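Local coordinates for protein phosphoglycerol transferase GacH (Streptococcus pyogenes MGAS5005, PDB 6DGM) that probably transfers glycerol phosphate onto streptococcal rhamnose polysaccharide, using a manganese-bearing sulfatase-family domain of the alkaline phosphatase clan, at residues 43-48 against 268-273; 206-211 against 240-245. All blocks are in the same frame, centred on the assembly; numbering follows the deposited sequence.

Both contacts lie in the sulfatase-family domain, with centres about 11 Å apart. Interaction 1 joins the C-terminal ends of parallel strands 40-46 and 263-269, neighbours in the eight-stranded mixed sheet, and runs on into the loops that hold manganese. Interaction 2 joins the loop after strand 200-204 to helix 229-257, and along the chain it falls wholly between the two segments of interaction 1. Strand 200-204 lies on the other side of strand 40-46, and helix 229-257 leads on to strand 263-269. The two contacts touch where Asn208 packs on Glu47 and Ser48. Together they bring metal ligands and His209 to the same sn-glycerol-1-phosphate.

Interaction 1. Residues 43-48 against 268-273; sequences YLLSES and YGDHLP. With MN (manganese (II) ion), chain C; 1GP (sn-glycerol-1-phosphate), chain D.
At Leu44, strand 40-46 runs parallel beside strand 263-269, at the end of the sheet that carries the metal site of this alkaline phosphatase-like fold. Leu44 O accepts a hydrogen bond from Tyr268 N at 3.1 Å. Leu45 lies against the Tyr268 ring. Its CA sits over one ring face in a CH-pi contact, 4.1 Å from the centroid, and its CD2 turns to Asp270 CG. Ser46 N returns a nearly straight bond to Tyr268 O at 2.8 Å.

Glu47 follows, bent at chi2 (55°), and brings its carboxylate to the manganese. Both oxygens bind the metal, OE1 at 2.2 Å. Asp270 OD2 and His271 NE2 bind it from the other segment, and O2P of sn-glycerol-1-phosphate and Thr89 also take part. The Glu47 and Asp270 carboxylate planes stand 76° apart, and their close oxygens share the one metal.

Ser48 serves as a second-shell residue. Its OG donates to the anti lone pair of Glu47 OE1, 2.7 Å away. Asp270 OD2 holds the metal, while OD1 takes a weak bond from His271 N and a stronger one from Ser48 N, which reaches its syn side at 2.8 Å, 18° out of the carboxylate plane.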
loop_
_atom_site.group_PDB
_atom_site.type_symbol
_atom_site.label_atom_id
_atom_site.label_comp_id
_atom_site.label_asym_id
_atom_site.label_seq_id
_atom_site.Cartn_x
_atom_site.Cartn_y
_atom_site.Cartn_z
ATOM N N TYR A 43 -1.820 6.608 -3.719
ATOM C CA TYR A 43 -1.605 5.495 -2.799
ATOM C C TYR A 43 -1.953 6.010 -1.412
ATOM O O TYR A 43 -1.307 6.936 -0.918
ATOM C CB TYR A 43 -0.165 4.984 -2.838
ATOM C CG TYR A 43 0.162 4.021 -3.958
ATOM C CD1 TYR A 43 -0.645 3.917 -5.082
ATOM C CD2 TYR A 43 1.296 3.226 -3.898
ATOM C CE1 TYR A 43 -0.330 3.037 -6.111
ATOM C CE2 TYR A 43 1.616 2.345 -4.915
ATOM C CZ TYR A 43 0.809 2.252 -6.013
ATOM O OH TYR A 43 1.121 1.366 -7.029
ATOM N N LEU A 44 -2.993 5.450 -0.814
ATOM C CA LEU A 44 -3.593 5.981 0.413
ATOM C C LEU A 44 -3.437 4.909 1.483
ATOM O O LEU A 44 -4.224 3.960 1.546
ATOM C CB LEU A 44 -5.053 6.304 0.161
ATOM C CG LEU A 44 -5.763 7.294 1.091
ATOM C CD1 LEU A 44 -5.626 6.861 2.536
ATOM C CD2 LEU A 44 -5.236 8.690 0.916
ATOM N N LEU A 45 -2.389 5.036 2.291
ATOM C CA LEU A 45 -2.168 4.177 3.449
ATOM C C LEU A 45 -3.033 4.733 4.569
ATOM O O LEU A 45 -2.780 5.831 5.066
ATOM C CB LEU A 45 -0.688 4.174 3.806
ATOM C CG LEU A 45 -0.224 3.203 4.903
ATOM C CD1 LEU A 45 1.300 3.106 4.963
ATOM C CD2 LEU A 45 -0.797 3.584 6.288
ATOM N N SER A 46 -4.061 3.985 4.941
ATOM C CA SER A 46 -5.029 4.387 5.958
ATOM C C SER A 46 -4.591 3.726 7.267
ATOM O O SER A 46 -4.812 2.529 7.484
ATOM C CB SER A 46 -6.429 3.959 5.534
ATOM O OG SER A 46 -7.408 4.413 6.461
ATOM N N GLU A 47 -3.928 4.506 8.113
ATOM C CA GLU A 47 -3.271 3.998 9.307
ATOM C C GLU A 47 -4.201 3.141 10.143
ATOM O O GLU A 47 -5.274 3.578 10.552
ATOM C CB GLU A 47 -2.790 5.203 10.113
ATOM C CG GLU A 47 -2.165 4.872 11.481
ATOM C CD GLU A 47 -1.023 3.887 11.368
ATOM O OE1 GLU A 47 -1.155 2.784 11.930
ATOM O OE2 GLU A 47 -0.009 4.210 10.727
ATOM N N SER A 48 -3.765 1.923 10.399
ATOM C CA SER A 48 -4.420 0.990 11.306
ATOM C C SER A 48 -5.832 0.607 10.887
ATOM O O SER A 48 -6.587 0.094 11.715
ATOM C CB SER A 48 -4.421 1.535 12.743
ATOM O OG SER A 48 -3.114 1.573 13.272
ATOM N N TYR A 268 -5.628 1.186 1.509
ATOM C CA TYR A 268 -5.364 -0.015 2.286
ATOM C C TYR A 268 -5.029 0.351 3.722
ATOM O O TYR A 268 -4.441 1.402 3.988
ATOM C CB TYR A 268 -4.213 -0.851 1.679
ATOM C CG TYR A 268 -2.850 -0.195 1.790
ATOM C CD1 TYR A 268 -2.473 0.831 0.931
ATOM C CD2 TYR A 268 -1.932 -0.616 2.756
ATOM C CE1 TYR A 268 -1.227 1.422 1.026
ATOM C CE2 TYR A 268 -0.678 -0.025 2.860
ATOM C CZ TYR A 268 -0.333 0.982 1.992
ATOM O OH TYR A 268 0.915 1.547 2.102
ATOM N N GLY A 269 -5.393 -0.540 4.640
ATOM C CA GLY A 269 -4.865 -0.440 5.985
ATOM C C GLY A 269 -3.507 -1.115 6.059
ATOM O O GLY A 269 -3.274 -2.185 5.485
ATOM N N ASP A 270 -2.581 -0.482 6.790
ATOM C CA ASP A 270 -1.220 -1.013 6.853
ATOM C C ASP A 270 -1.103 -2.248 7.743
ATOM O O ASP A 270 -0.296 -3.139 7.460
ATOM C CB ASP A 270 -0.207 0.068 7.238
ATOM C CG ASP A 270 -0.542 0.807 8.542
ATOM O OD1 ASP A 270 -1.689 0.737 9.038
ATOM O OD2 ASP A 270 0.373 1.458 9.094
ATOM N N HIS A 271 -1.845 -2.289 8.852
ATOM C CA HIS A 271 -1.821 -3.373 9.825
ATOM C C HIS A 271 -3.030 -3.151 10.729
ATOM O O HIS A 271 -3.633 -2.069 10.726
ATOM C CB HIS A 271 -0.534 -3.348 10.680
ATOM C CG HIS A 271 -0.242 -1.992 11.242
ATOM N ND1 HIS A 271 -0.943 -1.463 12.308
ATOM C CD2 HIS A 271 0.622 -1.029 10.845
ATOM C CE1 HIS A 271 -0.510 -0.236 12.547
ATOM N NE2 HIS A 271 0.438 0.049 11.673
ATOM N N LEU A 272 -3.386 -4.185 11.486
ATOM C CA LEU A 272 -4.434 -4.039 12.485
ATOM C C LEU A 272 -3.966 -3.091 13.587
ATOM O O LEU A 272 -2.765 -2.985 13.856
ATOM C CB LEU A 272 -4.761 -5.395 13.113
ATOM C CG LEU A 272 -5.878 -6.192 12.444
ATOM C CD1 LEU A 272 -5.463 -6.757 11.095
ATOM C CD2 LEU A 272 -6.379 -7.292 13.346
ATOM N N PRO A 273 -4.898 -2.413 14.258
ATOM C CA PRO A 273 -4.534 -1.674 15.473
ATOM C C PRO A 273 -4.063 -2.632 16.553
ATOM O O PRO A 273 -4.579 -3.744 16.689
ATOM C CB PRO A 273 -5.846 -1.010 15.877
ATOM C CG PRO A 273 -6.895 -1.973 15.391
ATOM C CD PRO A 273 -6.362 -2.455 14.058
HETATM MN MN MN C . 0.764 2.075 11.026
HETATM C C3 1GP D . 4.143 7.972 12.151
HETATM O O3 1GP D . 3.731 6.547 10.215
HETATM C C2 1GP D . 4.261 6.586 11.556
HETATM O O2 1GP D . 5.007 8.918 11.524
HETATM C C1 1GP D . 3.547 5.561 12.424
HETATM O O1P 1GP D . 3.916 4.234 12.038
HETATM O O2P 1GP D . 1.975 2.608 12.853
HETATM O O3P 1GP D . 4.500 1.905 12.618
HETATM O O4P 1GP D . 3.751 3.492 14.460
HETATM P P 1GP D . 3.485 3.004 13.003
#

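Interaction 2. Residues 206-211 against 240-245; sequences MQNHIP and RLLSFT. With 1GP (sn-glycerol-1-phosphate), chain D.
This is a small, polar, buried contact between a loop and a helix, where the turn after strand 200-204 meets one side of helix 229-257. Asn208 and Gln207 carry it from the type I turn Met206-His209. Asn208 ND2 donates to Thr245 OG1 at 2.9 Å, with the hydroxyl tilted 18° from the amide plane. The other end of the same amide, OD1, lies against Leu241 CB at 3.3 Å. It also accepts a hydrogen bond from Gln207 NE2 at 3.0 Å, which ties the two amides together. Gln207 CG is anti to the backbone N (chi1 -178°) and the chain runs on extended, which carries NE2 to the helix, 3.0 Å from Thr245 OG1 and 3.3 Å from Leu241 O. Leu242 CD2 packs beside Asn208 ND2.

On the far side of the turn, His209 faces the ligand pocket. Its NE2 donates in the ring plane to O4P of sn-glycerol-1-phosphate at 2.9 Å. Its ND1 donates to Ile210 O at 2.6 Å, an almost straight bond that should fix the ring's rotation.

At the start of helix 182-192, Asp182 OD2 is hydrogen-bonded to Thr245 OG1, and Asp182 N to Gln207 OE1. Strand 175-176 adds Val176 against Gln207, Leu241 and Phe244.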
loop_
_atom_site.group_PDB
_atom_site.type_symbol
_atom_site.label_atom_id
_atom_site.label_comp_id
_atom_site.label_asym_id
_atom_site.label_seq_id
_atom_site.Cartn_x
_atom_site.Cartn_y
_atom_site.Cartn_z
ATOM N N MET A 206 -2.849 9.626 9.706
ATOM C CA MET A 206 -2.528 9.511 11.120
ATOM C C MET A 206 -3.732 9.377 12.041
ATOM O O MET A 206 -3.542 8.980 13.195
ATOM C CB MET A 206 -1.709 10.726 11.582
ATOM C CG MET A 206 -0.220 10.575 11.458
ATOM S SD MET A 206 0.418 9.222 12.486
ATOM C CE MET A 206 0.889 10.054 13.991
ATOM N N GLN A 207 -4.945 9.693 11.582
ATOM C CA GLN A 207 -6.080 9.797 12.496
ATOM C C GLN A 207 -6.212 8.580 13.412
ATOM O O GLN A 207 -6.420 8.730 14.626
ATOM C CB GLN A 207 -7.371 9.992 11.721
ATOM C CG GLN A 207 -8.586 10.152 12.613
ATOM C CD GLN A 207 -9.851 10.128 11.816
ATOM O OE1 GLN A 207 -10.146 11.074 11.097
ATOM N NE2 GLN A 207 -10.585 9.017 11.889
ATOM N N ASN A 208 -6.148 7.368 12.850
ATOM C CA ASN A 208 -6.480 6.152 13.588
ATOM C C ASN A 208 -5.259 5.470 14.189
ATOM O O ASN A 208 -5.337 4.308 14.605
ATOM C CB ASN A 208 -7.307 5.232 12.700
ATOM C CG ASN A 208 -8.608 5.893 12.310
ATOM O OD1 ASN A 208 -9.107 6.717 13.069
ATOM N ND2 ASN A 208 -9.119 5.617 11.115
ATOM N N HIS A 209 -4.160 6.205 14.323
ATOM C CA HIS A 209 -3.002 5.733 15.053
ATOM C C HIS A 209 -3.278 5.711 16.548
ATOM O O HIS A 209 -3.934 6.601 17.088
ATOM C CB HIS A 209 -1.826 6.679 14.784
ATOM C CG HIS A 209 -0.488 6.097 15.120
ATOM N ND1 HIS A 209 -0.036 5.962 16.412
ATOM C CD2 HIS A 209 0.504 5.630 14.322
ATOM C CE1 HIS A 209 1.173 5.426 16.403
ATOM N NE2 HIS A 209 1.520 5.209 15.148
ATOM N N ILE A 210 -2.745 4.705 17.227
ATOM C CA ILE A 210 -2.752 4.633 18.678
ATOM C C ILE A 210 -2.171 5.923 19.257
ATOM O O ILE A 210 -1.227 6.469 18.702
ATOM C CB ILE A 210 -1.993 3.380 19.139
ATOM C CG1 ILE A 210 -2.193 3.110 20.631
ATOM C CG2 ILE A 210 -0.495 3.512 18.795
ATOM C CD1 ILE A 210 -1.523 1.820 21.082
ATOM N N PRO A 211 -2.693 6.439 20.371
ATOM C CA PRO A 211 -3.827 6.031 21.205
ATOM C C PRO A 211 -5.146 6.581 20.660
ATOM O O PRO A 211 -5.164 7.668 20.061
ATOM C CB PRO A 211 -3.492 6.646 22.564
ATOM C CG PRO A 211 -2.742 7.868 22.245
ATOM C CD PRO A 211 -2.005 7.624 20.937
ATOM N N ARG A 240 -15.378 3.893 16.758
ATOM C CA ARG A 240 -15.947 5.219 16.552
ATOM C C ARG A 240 -15.113 6.012 15.556
ATOM O O ARG A 240 -15.651 6.645 14.645
ATOM C CB ARG A 240 -16.062 5.957 17.887
ATOM C CG ARG A 240 -17.139 5.390 18.772
ATOM C CD ARG A 240 -16.996 5.884 20.189
ATOM N NE ARG A 240 -18.104 5.389 20.998
ATOM C CZ ARG A 240 -18.172 5.466 22.317
ATOM N NH1 ARG A 240 -17.184 6.018 23.005
ATOM N NH2 ARG A 240 -19.225 4.964 22.945
ATOM N N LEU A 241 -13.786 5.993 15.722
ATOM C CA LEU A 241 -12.907 6.696 14.791
ATOM C C LEU A 241 -13.023 6.131 13.379
ATOM O O LEU A 241 -13.039 6.891 12.404
ATOM C CB LEU A 241 -11.468 6.640 15.307
ATOM C CG LEU A 241 -11.224 7.496 16.556
ATOM C CD1 LEU A 241 -9.854 7.182 17.143
ATOM C CD2 LEU A 241 -11.290 8.969 16.243
ATOM N N LEU A 242 -13.153 4.809 13.246
ATOM C CA LEU A 242 -13.347 4.233 11.919
ATOM C C LEU A 242 -14.605 4.778 11.255
ATOM O O LEU A 242 -14.642 4.960 10.028
ATOM C CB LEU A 242 -13.444 2.713 11.970
ATOM C CG LEU A 242 -12.160 1.912 12.098
ATOM C CD1 LEU A 242 -12.489 0.432 11.852
ATOM C CD2 LEU A 242 -11.052 2.355 11.164
ATOM N N SER A 243 -15.668 4.995 12.044
ATOM C CA SER A 243 -16.921 5.473 11.468
ATOM C C SER A 243 -16.739 6.824 10.779
ATOM O O SER A 243 -17.398 7.092 9.760
ATOM C CB SER A 243 -18.014 5.519 12.542
ATOM O OG SER A 243 -17.940 6.705 13.318
ATOM N N PHE A 244 -15.859 7.684 11.312
ATOM C CA PHE A 244 -15.570 8.957 10.650
ATOM C C PHE A 244 -14.763 8.724 9.381
ATOM O O PHE A 244 -15.068 9.279 8.320
ATOM C CB PHE A 244 -14.791 9.910 11.574
ATOM C CG PHE A 244 -15.591 10.447 12.724
ATOM C CD1 PHE A 244 -16.459 11.505 12.540
ATOM C CD2 PHE A 244 -15.446 9.920 14.003
ATOM C CE1 PHE A 244 -17.204 12.014 13.605
ATOM C CE2 PHE A 244 -16.197 10.414 15.060
ATOM C CZ PHE A 244 -17.069 11.465 14.868
ATOM N N THR A 245 -13.724 7.893 9.472
ATOM C CA THR A 245 -12.938 7.586 8.285
ATOM C C THR A 245 -13.823 7.034 7.187
ATOM O O THR A 245 -13.665 7.386 6.015
ATOM C CB THR A 245 -11.849 6.579 8.624
ATOM O OG1 THR A 245 -10.925 7.200 9.529
ATOM C CG2 THR A 245 -11.107 6.103 7.368
HETATM C C3 1GP D . 4.143 7.972 12.151
HETATM O O3 1GP D . 3.731 6.547 10.215
HETATM C C2 1GP D . 4.261 6.586 11.556
HETATM O O2 1GP D . 5.007 8.918 11.524
HETATM C C1 1GP D . 3.547 5.561 12.424
HETATM O O1P 1GP D . 3.916 4.234 12.038
HETATM O O2P 1GP D . 1.975 2.608 12.853
HETATM O O3P 1GP D . 4.500 1.905 12.618
HETATM O O4P 1GP D . 3.751 3.492 14.460
HETATM P P 1GP D . 3.485 3.004 13.003
#